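Protein argonaute 5 (Arabidopsis thaliana, PDB 4G0O) probably binds small RNAs to guide gene regulation, its MID domain recognising the 5' nucleotide and so helping to sort them. Local coordinates at residues 15-20 and 67-72; 106-111 and 118-123; 82-87 and 91-96. All coordinates share one frame; numbering follows the deposited sequence.

Interaction 1: residues 15-20 and 67-72; sequences TCVSFS and LDIHKR
V17 sets its two methyls against CD1 of I69, the two side chains reaching toward each other tip to tip. The CG2 branch comes closest, at 3.3 Å from I69 CD1, while V17 CG1 stands 4.1 Å from that same methyl. The nearer distance is tighter than usual for two carbons, and at 2.19 Å resolution it supports close packing better than a precise value. V17 presents both branches because CG1 is anti to its backbone N (chi1 -165°), which puts CG2 beside that N. I69 shows where the chain yields: its chi2 of 137° lies well away from a staggered value, consistent with CD1 being pressed into a confined position. A looser contact lies two residues earlier on the strand, on the same face, where T15 CG2 approaches I69 CG2 at 4.3 Å. The alternation is plain from C16, whose side chain leaves the opposite way. The T15 hydroxyl is bonded to the carbonyl of I52, and the methyl is what faces I69. I55 touches both V17 and I69, extending the apolar layer on this face of the parallel sheet, against which helix 62-72 packs. One helical turn apart, D68 and R72 form a salt bridge: R72 NH1 bonds to D68 OD1 at 3.0 Å, with that oxygen nearly in the guanidinium plane, and R72 also rests on I52 and I55. Strand and helix thus meet through methyl groups, and the contact depends on shape and exclusion of water rather than on directional bonds.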
ATOM      1  N   THR A  15       5.562  -2.563   3.831  1.00 24.64           N
ATOM      2  CA  THR A  15       6.080  -1.233   4.130  1.00 26.96           C
ATOM      3  C   THR A  15       5.466  -0.222   3.179  1.00 23.37           C
ATOM      4  O   THR A  15       4.649  -0.574   2.327  1.00 24.29           O
ATOM      5  CB  THR A  15       7.626  -1.159   4.091  1.00 25.74           C
ATOM      6  OG1 THR A  15       8.058   0.106   4.606  1.00 24.71           O
ATOM      7  CG2 THR A  15       8.149  -1.344   2.676  1.00 23.59           C
ATOM      8  N   CYS A  16       5.862   1.034   3.329  1.00 25.53           N
ATOM      9  CA  CYS A  16       5.235   2.114   2.591  1.00 21.67           C
ATOM     10  C   CYS A  16       6.279   2.976   1.907  1.00 27.49           C
ATOM     11  O   CYS A  16       7.318   3.291   2.501  1.00 24.66           O
ATOM     12  CB  CYS A  16       4.439   2.974   3.550  1.00 21.10           C
ATOM     13  SG  CYS A  16       3.703   4.433   2.813  1.00 22.91           S
ATOM     14  N   VAL A  17       5.995   3.358   0.664  1.00 22.31           N
ATOM     15  CA  VAL A  17       6.837   4.305  -0.056  1.00 26.95           C
ATOM     16  C   VAL A  17       6.001   5.459  -0.522  1.00 26.68           C
ATOM     17  O   VAL A  17       4.875   5.272  -1.004  1.00 25.47           O
ATOM     18  CB  VAL A  17       7.463   3.686  -1.309  1.00 29.94           C
ATOM     19  CG1 VAL A  17       8.611   4.546  -1.822  1.00 30.94           C
ATOM     20  CG2 VAL A  17       7.968   2.346  -0.990  1.00 31.31           C
ATOM     21  N   SER A  18       6.564   6.654  -0.408  1.00 22.77           N
ATOM     22  CA  SER A  18       5.887   7.843  -0.883  1.00 26.21           C
ATOM     23  C   SER A  18       6.707   8.590  -1.922  1.00 26.47           C
ATOM     24  O   SER A  18       7.854   8.967  -1.675  1.00 22.61           O
ATOM     25  CB  SER A  18       5.568   8.772   0.287  1.00 26.18           C
ATOM     26  OG  SER A  18       5.141  10.022  -0.208  1.00 28.82           O
ATOM     27  N   PHE A  19       6.103   8.808  -3.082  1.00 22.94           N
ATOM     28  CA  PHE A  19       6.697   9.652  -4.101  1.00 26.67           C
ATOM     29  C   PHE A  19       6.012  11.019  -4.141  1.00 28.38           C
ATOM     30  O   PHE A  19       6.164  11.778  -5.093  1.00 31.21           O
ATOM     31  CB  PHE A  19       6.621   8.976  -5.467  1.00 24.08           C
ATOM     32  CG  PHE A  19       7.252   7.604  -5.498  1.00 24.24           C
ATOM     33  CD1 PHE A  19       6.465   6.460  -5.587  1.00 23.40           C
ATOM     34  CD2 PHE A  19       8.625   7.459  -5.408  1.00 23.87           C
ATOM     35  CE1 PHE A  19       7.045   5.206  -5.616  1.00 24.21           C
ATOM     36  CE2 PHE A  19       9.210   6.206  -5.422  1.00 24.35           C
ATOM     37  CZ  PHE A  19       8.418   5.074  -5.530  1.00 23.22           C
ATOM     38  N   SER A  20       5.241  11.327  -3.111  1.00 28.53           N
ATOM     39  CA  SER A  20       4.556  12.614  -3.061  1.00 28.61           C
ATOM     40  C   SER A  20       5.390  13.636  -2.319  1.00 27.30           C
ATOM     41  O   SER A  20       5.969  13.345  -1.276  1.00 28.29           O
ATOM     42  CB  SER A  20       3.206  12.501  -2.375  1.00 29.20           C
ATOM     43  OG  SER A  20       2.671  13.798  -2.146  1.00 24.72           O
ATOM     44  N   LEU A  67      13.692  -0.730  -6.433  1.00 27.06           N
ATOM     45  CA  LEU A  67      14.689  -1.801  -6.444  1.00 28.91           C
ATOM     46  C   LEU A  67      15.412  -1.883  -5.105  1.00 25.38           C
ATOM     47  O   LEU A  67      15.791  -2.961  -4.664  1.00 25.89           O
ATOM     48  CB  LEU A  67      15.682  -1.653  -7.600  1.00 25.38           C
ATOM     49  CG  LEU A  67      16.732  -2.778  -7.655  1.00 31.14           C
ATOM     50  CD1 LEU A  67      16.107  -4.084  -8.121  1.00 24.66           C
ATOM     51  CD2 LEU A  67      17.931  -2.401  -8.525  1.00 27.63           C
ATOM     52  N   ASP A  68      15.578  -0.749  -4.439  1.00 27.19           N
ATOM     53  CA  ASP A  68      16.210  -0.749  -3.119  1.00 27.06           C
ATOM     54  C   ASP A  68      15.328  -1.493  -2.120  1.00 27.59           C
ATOM     55  O   ASP A  68      15.790  -2.359  -1.374  1.00 28.28           O
ATOM     56  CB  ASP A  68      16.440   0.685  -2.639  1.00 28.57           C
ATOM     57  CG  ASP A  68      17.051   0.752  -1.252  1.00 31.26           C
ATOM     58  OD1 ASP A  68      16.558   1.557  -0.432  1.00 34.82           O
ATOM     59  OD2 ASP A  68      18.034   0.024  -0.984  1.00 29.86           O
ATOM     60  N   ILE A  69      14.044  -1.156  -2.119  1.00 30.33           N
ATOM     61  CA  ILE A  69      13.097  -1.753  -1.173  1.00 26.96           C
ATOM     62  C   ILE A  69      13.025  -3.252  -1.387  1.00 22.43           C
ATOM     63  O   ILE A  69      12.998  -4.035  -0.438  1.00 24.86           O
ATOM     64  CB  ILE A  69      11.725  -1.130  -1.354  1.00 24.35           C
ATOM     65  CG1 ILE A  69      11.708   0.217  -0.641  1.00 25.09           C
ATOM     66  CG2 ILE A  69      10.634  -2.039  -0.799  1.00 23.87           C
ATOM     67  CD1 ILE A  69      11.060   1.265  -1.415  1.00 20.15           C
ATOM     68  N   HIS A  70      13.034  -3.634  -2.656  1.00 26.26           N
ATOM     69  CA  HIS A  70      12.964  -5.025  -3.047  1.00 29.19           C
ATOM     70  C   HIS A  70      14.169  -5.833  -2.596  1.00 25.62           C
ATOM     71  O   HIS A  70      14.013  -6.991  -2.227  1.00 26.25           O
ATOM     72  CB  HIS A  70      12.814  -5.146  -4.556  1.00 26.92           C
ATOM     73  CG  HIS A  70      12.883  -6.551  -5.049  1.00 26.95           C
ATOM     74  ND1 HIS A  70      12.032  -7.538  -4.602  1.00 28.44           N
ATOM     75  CD2 HIS A  70      13.716  -7.145  -5.941  1.00 28.93           C
ATOM     76  CE1 HIS A  70      12.322  -8.674  -5.212  1.00 33.36           C
ATOM     77  NE2 HIS A  70      13.345  -8.461  -6.028  1.00 30.35           N
ATOM     78  N   LYS A  71      15.365  -5.241  -2.637  1.00 25.82           N
ATOM     79  CA  LYS A  71      16.578  -5.991  -2.267  1.00 28.96           C
ATOM     80  C   LYS A  71      16.759  -6.066  -0.760  1.00 29.69           C
ATOM     81  O   LYS A  71      17.328  -7.030  -0.241  1.00 31.89           O
ATOM     82  CB  LYS A  71      17.841  -5.425  -2.932  1.00 27.95           C
ATOM     83  CG  LYS A  71      17.823  -5.547  -4.444  1.00 29.55           C
ATOM     84  CD  LYS A  71      19.171  -5.240  -5.081  1.00 31.36           C
ATOM     85  CE  LYS A  71      19.105  -5.542  -6.569  1.00 28.65           C
ATOM     86  NZ  LYS A  71      20.440  -5.489  -7.226  1.00 35.95           N
ATOM     87  N   ARG A  72      16.251  -5.052  -0.065  1.00 31.63           N
ATOM     88  CA  ARG A  72      16.366  -4.973   1.388  1.00 31.67           C
ATOM     89  C   ARG A  72      15.222  -5.704   2.037  1.00 33.55           C
ATOM     90  O   ARG A  72      15.238  -5.934   3.243  1.00 34.91           O
ATOM     91  CB  ARG A  72      16.376  -3.518   1.865  1.00 27.90           C
ATOM     92  CG  ARG A  72      17.531  -2.704   1.286  1.00 38.50           C
ATOM     93  CD  ARG A  72      17.823  -1.449   2.096  1.00 31.52           C
ATOM     94  NE  ARG A  72      16.944  -0.330   1.763  1.00 23.83           N
ATOM     95  CZ  ARG A  72      15.904   0.034   2.505  1.00 32.11           C
ATOM     96  NH1 ARG A  72      15.157   1.064   2.143  1.00 32.97           N
ATOM     97  NH2 ARG A  72      15.609  -0.635   3.612  1.00 31.96           N
TER

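Interaction 2: residues 106-111 and 118-123; sequences QCCQPR and KQYMEN. With SO4 (sulfate ion), chain C.
Y120 brings its phenol oxygen over C108, with OH 3.4 Å from C108 CB and 3.6 Å from C108 SG. The touch is made by the hydroxyl end of the ring and is plain van der Waals contact. Y120 reaches this far because CG lies anti to its backbone N (chi1 168°). A water in the plane of the ring, at its edge, completes the link: it is 2.6 Å from Y120 OH and accepts from Q109 N at 3.1 Å. The phenol is therefore tied through water to the residue at the N-cap position of helix 110-115. Two residues before C108, Q106 turns its amide to the sulfate. Q106 NE2 gives a weak bond to sulfate O3 at 3.0 Å, bent to 129°, and Q106 OE1, an acceptor, is equally near that oxygen, which probably weakens the hold. A second weak bond, from Q106 NE2 to C107 O at 3.3 Å, may help to steady the amide. Replacing Q106 with a leucine would probably leave sulfate O3 without this amide donor and C107 O without its weak partner. Further out, V124, K127 and I128 of helix 118-131 pack on the Q106 side chain, and K131 adds a hydrogen bond to the sulfate. The parallel sheet flanked by helices is consistent with the Rossmann-like fold of Argonaute MID domains; the sulfate, met by Q106, K94 and K131, probably marks the pocket for the 5' phosphate of the guide RNA, as in relatives.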
ATOM      1  N   GLN A 106       0.044  -1.879  -3.606  1.00 23.01           N
ATOM      2  CA  GLN A 106      -1.212  -1.136  -3.639  1.00 26.82           C
ATOM      3  C   GLN A 106      -0.904   0.357  -3.805  1.00 24.57           C
ATOM      4  O   GLN A 106      -0.265   0.975  -2.940  1.00 20.20           O
ATOM      5  CB  GLN A 106      -2.014  -1.361  -2.361  1.00 20.88           C
ATOM      6  CG  GLN A 106      -3.293  -0.531  -2.301  1.00 28.89           C
ATOM      7  CD  GLN A 106      -4.257  -0.885  -3.422  1.00 27.72           C
ATOM      8  OE1 GLN A 106      -4.517  -2.055  -3.679  1.00 29.07           O
ATOM      9  NE2 GLN A 106      -4.773   0.128  -4.099  1.00 30.48           N
ATOM     10  N   CYS A 107      -1.344   0.920  -4.927  1.00 22.80           N
ATOM     11  CA  CYS A 107      -1.067   2.309  -5.241  1.00 20.82           C
ATOM     12  C   CYS A 107      -2.233   3.234  -4.848  1.00 25.10           C
ATOM     13  O   CYS A 107      -3.407   2.936  -5.107  1.00 26.10           O
ATOM     14  CB  CYS A 107      -0.708   2.453  -6.721  1.00 26.88           C
ATOM     15  SG  CYS A 107       0.796   1.567  -7.237  1.00 28.42           S
ATOM     16  N   CYS A 108      -1.880   4.353  -4.217  1.00 25.48           N
ATOM     17  CA  CYS A 108      -2.836   5.291  -3.640  1.00 22.91           C
ATOM     18  C   CYS A 108      -2.509   6.726  -3.988  1.00 23.85           C
ATOM     19  O   CYS A 108      -1.391   7.183  -3.752  1.00 24.96           O
ATOM     20  CB  CYS A 108      -2.818   5.161  -2.115  1.00 28.44           C
ATOM     21  SG  CYS A 108      -3.391   3.561  -1.508  1.00 29.74           S
ATOM     22  N   GLN A 109      -3.486   7.453  -4.513  1.00 25.96           N
ATOM     23  CA  GLN A 109      -3.287   8.856  -4.861  1.00 26.55           C
ATOM     24  C   GLN A 109      -3.138   9.766  -3.633  1.00 29.74           C
ATOM     25  O   GLN A 109      -3.984   9.763  -2.732  1.00 27.38           O
ATOM     26  CB  GLN A 109      -4.434   9.354  -5.729  1.00 27.07           C
ATOM     27  CG  GLN A 109      -4.445   8.779  -7.116  1.00 25.62           C
ATOM     28  CD  GLN A 109      -5.710   9.119  -7.838  1.00 32.26           C
ATOM     29  OE1 GLN A 109      -6.807   8.904  -7.318  1.00 35.28           O
ATOM     30  NE2 GLN A 109      -5.579   9.680  -9.037  1.00 30.13           N
ATOM     31  N   PRO A 110      -2.062  10.564  -3.611  1.00 26.74           N
ATOM     32  CA  PRO A 110      -1.752  11.447  -2.481  1.00 26.60           C
ATOM     33  C   PRO A 110      -2.897  12.400  -2.088  1.00 31.80           C
ATOM     34  O   PRO A 110      -3.070  12.687  -0.901  1.00 33.07           O
ATOM     35  CB  PRO A 110      -0.500  12.220  -2.955  1.00 27.14           C
ATOM     36  CG  PRO A 110      -0.449  12.023  -4.445  1.00 25.57           C
ATOM     37  CD  PRO A 110      -1.098  10.704  -4.720  1.00 25.24           C
ATOM     38  N   ARG A 111      -3.677  12.866  -3.056  1.00 27.50           N
ATOM     39  CA  ARG A 111      -4.804  13.738  -2.755  1.00 30.63           C
ATOM     40  C   ARG A 111      -5.919  12.986  -2.015  1.00 37.15           C
ATOM     41  O   ARG A 111      -6.634  13.553  -1.173  1.00 37.75           O
ATOM     42  CB  ARG A 111      -5.326  14.318  -4.058  1.00 38.87           C
ATOM     43  CG  ARG A 111      -6.653  15.030  -3.979  1.00 39.65           C
ATOM     44  CD  ARG A 111      -7.256  15.141  -5.378  1.00 46.51           C
ATOM     45  NE  ARG A 111      -6.300  14.761  -6.419  1.00 49.44           N
ATOM     46  CZ  ARG A 111      -6.286  13.581  -7.039  1.00 47.19           C
ATOM     47  NH1 ARG A 111      -5.373  13.336  -7.973  1.00 43.77           N
ATOM     48  NH2 ARG A 111      -7.180  12.643  -6.727  1.00 48.98           N
ATOM     49  N   LYS A 118     -12.872   7.216   5.297  1.00 29.44           N
ATOM     50  CA  LYS A 118     -12.925   5.849   5.784  1.00 32.80           C
ATOM     51  C   LYS A 118     -13.572   4.865   4.801  1.00 34.35           C
ATOM     52  O   LYS A 118     -13.322   3.651   4.878  1.00 34.54           O
ATOM     53  CB  LYS A 118     -13.575   5.788   7.167  1.00 34.75           C
ATOM     54  CG  LYS A 118     -12.586   5.400   8.244  1.00 33.11           C
ATOM     55  CD  LYS A 118     -12.887   6.085   9.566  1.00 39.31           C
ATOM     56  CE  LYS A 118     -14.104   5.514  10.232  1.00 32.51           C
ATOM     57  NZ  LYS A 118     -14.277   6.175  11.571  1.00 45.86           N
ATOM     58  N   GLN A 119     -14.379   5.382   3.876  1.00 30.78           N
ATOM     59  CA  GLN A 119     -14.946   4.551   2.819  1.00 35.56           C
ATOM     60  C   GLN A 119     -13.916   4.276   1.718  1.00 36.71           C
ATOM     61  O   GLN A 119     -13.972   3.249   1.031  1.00 32.77           O
ATOM     62  CB  GLN A 119     -16.199   5.192   2.222  1.00 36.45           C
ATOM     63  CG  GLN A 119     -16.817   4.409   1.061  1.00 45.76           C
ATOM     64  CD  GLN A 119     -17.362   3.028   1.472  1.00 53.19           C
ATOM     65  OE1 GLN A 119     -16.599   2.094   1.759  1.00 48.04           O
ATOM     66  NE2 GLN A 119     -18.686   2.897   1.483  1.00 48.16           N
ATOM     67  N   TYR A 120     -12.977   5.200   1.548  1.00 34.57           N
ATOM     68  CA  TYR A 120     -11.884   4.992   0.603  1.00 30.86           C
ATOM     69  C   TYR A 120     -10.992   3.871   1.122  1.00 30.12           C
ATOM     70  O   TYR A 120     -10.614   2.957   0.381  1.00 27.83           O
ATOM     71  CB  TYR A 120     -11.087   6.285   0.420  1.00 31.90           C
ATOM     72  CG  TYR A 120      -9.766   6.134  -0.309  1.00 31.27           C
ATOM     73  CD1 TYR A 120      -9.724   5.945  -1.680  1.00 31.98           C
ATOM     74  CD2 TYR A 120      -8.557   6.228   0.375  1.00 33.74           C
ATOM     75  CE1 TYR A 120      -8.501   5.834  -2.361  1.00 35.87           C
ATOM     76  CE2 TYR A 120      -7.334   6.114  -0.289  1.00 32.44           C
ATOM     77  CZ  TYR A 120      -7.313   5.917  -1.661  1.00 34.56           C
ATOM     78  OH  TYR A 120      -6.105   5.803  -2.333  1.00 33.28           O
ATOM     79  N   MET A 121     -10.686   3.932   2.412  1.00 29.37           N
ATOM     80  CA  MET A 121      -9.866   2.917   3.051  1.00 28.38           C
ATOM     81  C   MET A 121     -10.578   1.565   3.172  1.00 32.66           C
ATOM     82  O   MET A 121      -9.930   0.510   3.189  1.00 25.91           O
ATOM     83  CB  MET A 121      -9.380   3.422   4.402  1.00 28.12           C
ATOM     84  CG  MET A 121      -8.479   4.669   4.260  1.00 31.94           C
ATOM     85  SD  MET A 121      -8.174   5.438   5.849  1.00 39.29           S
ATOM     86  CE  MET A 121      -6.477   5.064   6.074  1.00 35.98           C
ATOM     87  N   GLU A 122     -11.904   1.590   3.260  1.00 28.92           N
ATOM     88  CA  GLU A 122     -12.664   0.347   3.172  1.00 33.36           C
ATOM     89  C   GLU A 122     -12.405  -0.310   1.814  1.00 28.72           C
ATOM     90  O   GLU A 122     -12.017  -1.473   1.744  1.00 24.50           O
ATOM     91  CB  GLU A 122     -14.161   0.602   3.386  1.00 31.02           C
ATOM     92  CG  GLU A 122     -15.002  -0.664   3.345  1.00 40.66           C
ATOM     93  CD  GLU A 122     -16.393  -0.492   3.955  1.00 44.20           C
ATOM     94  OE1 GLU A 122     -16.623   0.499   4.694  1.00 43.20           O
ATOM     95  OE2 GLU A 122     -17.249  -1.362   3.686  1.00 44.78           O
ATOM     96  N   ASN A 123     -12.593   0.460   0.742  1.00 31.50           N
ATOM     97  CA  ASN A 123     -12.296   0.013  -0.626  1.00 32.84           C
ATOM     98  C   ASN A 123     -10.871  -0.509  -0.834  1.00 28.51           C
ATOM     99  O   ASN A 123     -10.669  -1.589  -1.386  1.00 31.17           O
ATOM    100  CB  ASN A 123     -12.559   1.142  -1.626  1.00 32.71           C
ATOM    101  CG  ASN A 123     -14.026   1.406  -1.824  1.00 45.17           C
ATOM    102  OD1 ASN A 123     -14.715   0.634  -2.491  1.00 56.14           O
ATOM    103  ND2 ASN A 123     -14.520   2.506  -1.257  1.00 45.23           N
TER
HETATM  104  S   SO4 C 701      -4.820  -0.727  -7.703  1.00 57.30           S
HETATM  105  O1  SO4 C 701      -5.411   0.610  -7.578  1.00 47.58           O
HETATM  106  O2  SO4 C 701      -3.343  -0.583  -7.805  1.00 39.77           O
HETATM  107  O3  SO4 C 701      -5.220  -1.561  -6.556  1.00 30.79           O
HETATM  108  O4  SO4 C 701      -5.351  -1.392  -8.902  1.00 48.19           O
HETATM  109  O   HOH W   1      -6.068   5.813  -4.934  1.00 28.50           O

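Interaction 3: residues 82-87 and 91-96; sequences ILPDVT and GKIKRI. With SO4 (sulfate ion), chain C.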
ATOM      1  N   ILE A  82       2.534   5.414  -2.126  1.00 21.57           N
ATOM      2  CA  ILE A  82       1.906   6.718  -2.338  1.00 25.00           C
ATOM      3  C   ILE A  82       2.450   7.361  -3.622  1.00 23.19           C
ATOM      4  O   ILE A  82       3.627   7.710  -3.713  1.00 21.62           O
ATOM      5  CB  ILE A  82       2.055   7.659  -1.118  1.00 22.97           C
ATOM      6  CG1 ILE A  82       1.380   7.056   0.122  1.00 29.20           C
ATOM      7  CG2 ILE A  82       1.413   9.011  -1.395  1.00 19.41           C
ATOM      8  CD1 ILE A  82       1.719   7.819   1.407  1.00 25.75           C
ATOM      9  N   LEU A  83       1.564   7.523  -4.596  1.00 20.20           N
ATOM     10  CA  LEU A  83       1.909   7.992  -5.941  1.00 24.18           C
ATOM     11  C   LEU A  83       2.393   9.434  -5.980  1.00 24.98           C
ATOM     12  O   LEU A  83       2.051  10.239  -5.118  1.00 27.18           O
ATOM     13  CB  LEU A  83       0.684   7.876  -6.868  1.00 23.27           C
ATOM     14  CG  LEU A  83       0.147   6.469  -7.110  1.00 27.40           C
ATOM     15  CD1 LEU A  83      -1.262   6.524  -7.714  1.00 25.31           C
ATOM     16  CD2 LEU A  83       1.132   5.704  -8.005  1.00 28.78           C
ATOM     17  N   PRO A  84       3.177   9.775  -7.009  1.00 28.99           N
ATOM     18  CA  PRO A  84       3.608  11.164  -7.191  1.00 28.88           C
ATOM     19  C   PRO A  84       2.415  12.114  -7.233  1.00 26.52           C
ATOM     20  O   PRO A  84       1.280  11.667  -7.444  1.00 26.51           O
ATOM     21  CB  PRO A  84       4.299  11.125  -8.554  1.00 24.76           C
ATOM     22  CG  PRO A  84       4.831   9.760  -8.638  1.00 29.59           C
ATOM     23  CD  PRO A  84       3.776   8.881  -8.015  1.00 25.42           C
ATOM     24  N   ASP A  85       2.657  13.401  -7.020  1.00 23.31           N
ATOM     25  CA  ASP A  85       1.564  14.365  -7.051  1.00 32.29           C
ATOM     26  C   ASP A  85       1.005  14.526  -8.458  1.00 29.77           C
ATOM     27  O   ASP A  85      -0.191  14.721  -8.629  1.00 28.77           O
ATOM     28  CB  ASP A  85       2.010  15.714  -6.485  1.00 31.37           C
ATOM     29  CG  ASP A  85       2.483  15.607  -5.044  1.00 34.35           C
ATOM     30  OD1 ASP A  85       3.579  16.128  -4.740  1.00 35.26           O
ATOM     31  OD2 ASP A  85       1.771  14.985  -4.218  1.00 31.29           O
ATOM     32  N   VAL A  86       1.865  14.449  -9.469  1.00 29.42           N
ATOM     33  CA  VAL A  86       1.406  14.569 -10.850  1.00 29.27           C
ATOM     34  C   VAL A  86       1.171  13.171 -11.408  1.00 33.39           C
ATOM     35  O   VAL A  86       2.002  12.270 -11.214  1.00 31.66           O
ATOM     36  CB  VAL A  86       2.437  15.318 -11.729  1.00 36.60           C
ATOM     37  CG1 VAL A  86       1.846  15.614 -13.104  1.00 32.24           C
ATOM     38  CG2 VAL A  86       2.880  16.616 -11.049  1.00 31.54           C
ATOM     39  N   THR A  87       0.034  12.959 -12.066  1.00 30.66           N
ATOM     40  CA  THR A  87      -0.251  11.616 -12.557  1.00 29.15           C
ATOM     41  C   THR A  87       0.575  11.330 -13.807  1.00 34.68           C
ATOM     42  O   THR A  87       1.107  12.253 -14.417  1.00 36.91           O
ATOM     43  CB  THR A  87      -1.771  11.354 -12.775  1.00 36.89           C
ATOM     44  OG1 THR A  87      -2.072  11.282 -14.174  1.00 37.27           O
ATOM     45  CG2 THR A  87      -2.627  12.431 -12.090  1.00 29.86           C
ATOM     46  N   GLY A  91       1.652   3.572 -14.465  1.00 36.60           N
ATOM     47  CA  GLY A  91       2.037   2.454 -15.319  1.00 31.18           C
ATOM     48  C   GLY A  91       3.458   1.992 -15.053  1.00 30.70           C
ATOM     49  O   GLY A  91       3.703   0.804 -14.877  1.00 28.59           O
ATOM     50  N   LYS A  92       4.390   2.941 -15.021  1.00 33.27           N
ATOM     51  CA  LYS A  92       5.769   2.651 -14.678  1.00 32.35           C
ATOM     52  C   LYS A  92       5.870   1.896 -13.342  1.00 32.95           C
ATOM     53  O   LYS A  92       6.549   0.860 -13.250  1.00 29.94           O
ATOM     54  CB  LYS A  92       6.586   3.947 -14.607  1.00 28.56           C
ATOM     55  CG  LYS A  92       8.071   3.692 -14.434  1.00 31.19           C
ATOM     56  CD  LYS A  92       8.819   4.889 -13.824  1.00 38.26           C
ATOM     57  CE  LYS A  92       9.220   5.933 -14.862  1.00 38.73           C
ATOM     58  NZ  LYS A  92       9.832   7.138 -14.213  1.00 46.29           N
ATOM     59  N   ILE A  93       5.191   2.401 -12.310  1.00 31.54           N
ATOM     60  CA  ILE A  93       5.286   1.795 -10.980  1.00 27.41           C
ATOM     61  C   ILE A  93       4.735   0.377 -10.934  1.00 25.85           C
ATOM     62  O   ILE A  93       5.327  -0.499 -10.304  1.00 29.07           O
ATOM     63  CB  ILE A  93       4.600   2.661  -9.900  1.00 34.78           C
ATOM     64  CG1 ILE A  93       5.269   4.033  -9.831  1.00 33.12           C
ATOM     65  CG2 ILE A  93       4.642   1.970  -8.522  1.00 28.32           C
ATOM     66  CD1 ILE A  93       4.578   5.000  -8.904  1.00 31.15           C
ATOM     67  N   LYS A  94       3.607   0.140 -11.598  1.00 30.17           N
ATOM     68  CA  LYS A  94       2.994  -1.184 -11.561  1.00 33.25           C
ATOM     69  C   LYS A  94       3.854  -2.165 -12.322  1.00 31.96           C
ATOM     70  O   LYS A  94       4.068  -3.293 -11.871  1.00 29.88           O
ATOM     71  CB  LYS A  94       1.609  -1.165 -12.179  1.00 31.83           C
ATOM     72  CG  LYS A  94       0.595  -0.396 -11.368  1.00 38.98           C
ATOM     73  CD  LYS A  94      -0.227  -1.321 -10.484  1.00 39.47           C
ATOM     74  CE  LYS A  94       0.232  -1.295  -9.020  1.00 41.39           C
ATOM     75  NZ  LYS A  94      -0.461  -2.352  -8.205  1.00 36.33           N
ATOM     76  N   ARG A  95       4.326  -1.723 -13.486  1.00 30.11           N
ATOM     77  CA  ARG A  95       5.220  -2.516 -14.316  1.00 32.48           C
ATOM     78  C   ARG A  95       6.439  -2.957 -13.496  1.00 29.36           C
ATOM     79  O   ARG A  95       6.792  -4.131 -13.469  1.00 30.92           O
ATOM     80  CB  ARG A  95       5.651  -1.717 -15.565  1.00 30.85           C
ATOM     81  CG  ARG A  95       6.854  -2.327 -16.294  1.00 36.46           C
ATOM     82  CD  ARG A  95       7.302  -1.537 -17.520  1.00 30.53           C
ATOM     83  NE  ARG A  95       7.818  -0.206 -17.192  1.00 37.56           N
ATOM     84  CZ  ARG A  95       9.042   0.035 -16.728  1.00 34.28           C
ATOM     85  NH1 ARG A  95       9.431   1.282 -16.465  1.00 33.88           N
ATOM     86  NH2 ARG A  95       9.885  -0.967 -16.521  1.00 36.83           N
ATOM     87  N   ILE A  96       7.057  -2.017 -12.795  1.00 31.30           N
ATOM     88  CA  ILE A  96       8.267  -2.323 -12.037  1.00 29.58           C
ATOM     89  C   ILE A  96       7.957  -3.303 -10.916  1.00 31.64           C
ATOM     90  O   ILE A  96       8.672  -4.287 -10.708  1.00 31.19           O
ATOM     91  CB  ILE A  96       8.889  -1.047 -11.455  1.00 25.05           C
ATOM     92  CG1 ILE A  96       9.505  -0.209 -12.575  1.00 29.48           C
ATOM     93  CG2 ILE A  96       9.932  -1.391 -10.387  1.00 24.81           C
ATOM     94  CD1 ILE A  96       9.859   1.209 -12.146  1.00 32.18           C
TER
HETATM   95  S   SO4 C 701      -4.820  -0.727  -7.703  1.00 57.30           S
HETATM   96  O1  SO4 C 701      -5.411   0.610  -7.578  1.00 47.58           O
HETATM   97  O2  SO4 C 701      -3.343  -0.583  -7.805  1.00 39.77           O
HETATM   98  O3  SO4 C 701      -5.220  -1.561  -6.556  1.00 30.79           O
HETATM   99  O4  SO4 C 701      -5.351  -1.392  -8.902  1.00 48.19           O
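No flat group takes part where L83 and P84 meet I93; the planar group to note is the guanidinium of R95, which has K92 O 4.0 Å above one face, offset toward the rim, and a salt bridge from its NH2 to E100. The contact itself is aliphatic and converges on one methyl. I93 CD1 lies 3.6 Å from L83 CD2, the two chains crossing at a slant, and 4.1 Å from P84 CD, which it meets end on. I93 extends CD1 toward the loop through an anti chi2 of 174°, with CG1 beside its own backbone N. This is the loop that leads from strand 78-82 into helix 90-101 of the Rossmann-like MID domain, and it probably corresponds to the nucleotide specificity loop named for these domains. C107 touches both L83 and I93, while F19 packs on P84. One residue along the helix, K94 bends at chi2 and chi3, carrying NZ to sulfate O2 in a weak bond of 3.4 Å. The same NZ is held by a hydrogen bond with S105 OG, just ahead of the strand residues that border the anion.

How the interactions relate
Interactions 1 and 3 are buried and aliphatic, whereas interaction 2 is partly buried and joined by a hydroxyl contact and a water, with a sulfate at its strand side. All three gather round the central sheet: strand 7-18 in interaction 1 pairs with strand 78-82, which runs into the loop of interaction 3 and pairs in turn with strand 105-108 of interaction 2. Probable backbone hydrogen bonds, V17 O with I82 N and C108 O with L83 N, join them, as does packing of F19 on P84 and of S20 on P110. Interactions 1 and 2 sit on opposite sides of the chain's centre. Chemistry shifts from methyl packing to anion binding where strand 105-108 meets helices 90-101 and 118-131.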